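Local structure of processed glycerol phosphate lipoteichoic acid synthase 2 (Bacillus subtilis, 2W8D) at residues Val34-Leu39 / Val254-His259. The protein is a sulfatase-family protein of the alkaline phosphatase clan whose C-terminal domain binds a magnesium ion. Numbering follows the deposited sequence.
With MG (magnesium ion), chain C.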
# COMPACT_ATOMS: atom_id res chain seq x y z
N VAL A 34 -0.23 15.06 1.60
CA VAL A 34 -0.48 13.64 1.61
C VAL A 34 0.58 13.06 2.53
O VAL A 34 1.76 13.42 2.45
CB VAL A 34 -0.33 13.02 0.17
CG1 VAL A 34 -0.49 11.46 0.20
CG2 VAL A 34 -1.28 13.69 -0.83
N ILE A 35 0.15 12.15 3.41
CA ILE A 35 1.05 11.40 4.28
C ILE A 35 0.71 9.90 4.09
O ILE A 35 -0.37 9.44 4.48
CB ILE A 35 0.85 11.82 5.78
CG1 ILE A 35 1.24 13.29 6.02
CG2 ILE A 35 1.61 10.89 6.72
CD1 ILE A 35 0.80 13.86 7.39
N TYR A 36 1.59 9.14 3.46
CA TYR A 36 1.36 7.72 3.35
C TYR A 36 2.05 7.06 4.52
O TYR A 36 3.15 7.48 4.91
CB TYR A 36 1.97 7.15 2.05
CG TYR A 36 1.10 7.17 0.84
CD1 TYR A 36 1.04 8.28 0.00
CD2 TYR A 36 0.40 6.02 0.46
CE1 TYR A 36 0.27 8.27 -1.17
CE2 TYR A 36 -0.38 6.00 -0.71
CZ TYR A 36 -0.44 7.14 -1.51
OH TYR A 36 -1.21 7.12 -2.65
N VAL A 37 1.44 6.01 5.06
CA VAL A 37 2.07 5.13 6.04
C VAL A 37 1.95 3.68 5.61
O VAL A 37 0.85 3.17 5.45
CB VAL A 37 1.44 5.23 7.44
CG1 VAL A 37 2.21 4.36 8.41
CG2 VAL A 37 1.39 6.72 7.91
N SER A 38 3.09 3.03 5.42
CA SER A 38 3.14 1.62 5.13
C SER A 38 3.22 0.85 6.44
O SER A 38 4.22 0.93 7.15
CB SER A 38 4.38 1.32 4.27
OG SER A 38 4.69 -0.06 4.23
N LEU A 39 2.16 0.09 6.73
CA LEU A 39 1.99 -0.71 7.96
C LEU A 39 2.53 -2.10 7.73
O LEU A 39 1.84 -2.97 7.16
CB LEU A 39 0.51 -0.82 8.28
CG LEU A 39 -0.22 0.51 8.46
CD1 LEU A 39 -1.70 0.32 8.62
CD2 LEU A 39 0.34 1.28 9.65
N VAL A 254 -3.05 8.34 4.41
CA VAL A 254 -3.39 7.10 3.73
C VAL A 254 -2.50 6.01 4.31
O VAL A 254 -1.27 6.08 4.17
CB VAL A 254 -2.95 7.18 2.24
CG1 VAL A 254 -3.29 5.89 1.48
CG2 VAL A 254 -3.50 8.41 1.55
N MSE A 255 -3.10 4.98 4.89
CA MSE A 255 -2.34 3.90 5.50
C MSE A 255 -2.72 2.56 4.97
O MSE A 255 -3.91 2.24 4.84
CB MSE A 255 -2.48 3.89 7.02
CG MSE A 255 -2.15 5.25 7.60
SE MSE A 255 -2.13 5.15 9.52
CE MSE A 255 -4.05 4.80 9.85
N TYR A 256 -1.70 1.74 4.74
CA TYR A 256 -1.94 0.42 4.17
C TYR A 256 -1.00 -0.65 4.71
O TYR A 256 0.21 -0.41 4.87
CB TYR A 256 -1.78 0.50 2.64
CG TYR A 256 -0.39 0.87 2.20
CD1 TYR A 256 0.50 -0.11 1.82
CD2 TYR A 256 0.02 2.21 2.14
CE1 TYR A 256 1.81 0.20 1.42
CE2 TYR A 256 1.33 2.53 1.76
CZ TYR A 256 2.22 1.53 1.37
OH TYR A 256 3.51 1.79 0.93
N GLY A 257 -1.55 -1.84 4.92
CA GLY A 257 -0.68 -2.99 5.17
C GLY A 257 0.05 -3.28 3.86
O GLY A 257 -0.57 -3.21 2.79
N ASP A 258 1.35 -3.57 3.91
CA ASP A 258 2.09 -3.74 2.63
C ASP A 258 1.91 -5.13 1.97
O ASP A 258 1.84 -5.24 0.74
CB ASP A 258 3.56 -3.31 2.75
CG ASP A 258 4.34 -4.11 3.79
OD1 ASP A 258 3.72 -4.80 4.64
OD2 ASP A 258 5.59 -4.07 3.74
N HIS A 259 1.77 -6.19 2.78
CA HIS A 259 1.59 -7.55 2.23
C HIS A 259 1.36 -8.45 3.40
O HIS A 259 1.37 -7.96 4.53
CB HIS A 259 2.87 -7.99 1.50
CG HIS A 259 4.09 -7.74 2.32
ND1 HIS A 259 4.47 -8.56 3.38
CD2 HIS A 259 4.97 -6.70 2.31
CE1 HIS A 259 5.56 -8.06 3.94
NE2 HIS A 259 5.87 -6.93 3.32
MG MG C . 7.09 -5.42 4.42
O HOH W 1 5.15 -0.47 1.52
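Y36 to L39 pair in register with V254 to G257 as parallel strands, their axes 4.6 Å apart at 17°. The ladder of backbone hydrogen bonds starts with V254 N to I35 O at 2.9 Å. It continues through V37 N to V254 O, Y256 N to V37 O and L39 N to Y256 O. A weak hydrogen bond from D258 N to L39 O follows where the second strand ends. Y36, S38, V254 and Y256 share one sheet face. V254 CB makes a CH-pi contact over the Y36 ring face, near its rim, and helix 313-320 packs on both residues. The Y256 ring, with chi1 at 63°, leans over S38, whose CA lies over its face in a second CH-pi contact. A water joins S38 OG to Y256 OH. On the other face V37 CB meets M255 CG at 3.6 Å, and L39 CD1 touches M255 CB; helix 219-244 covers these residues. Beyond the strand, D258 OD2 binds magnesium at 2.1 Å and H259 NE2 at 2.2 Å. S41 N hydrogen-bonds to D258 OD1, the other carboxylate oxygen. E40, just after the first strand, and phosphothreonine T84 complete the protein ligands. Metal ligands following adjacent parallel strands are characteristic of the alkaline phosphatase-like fold.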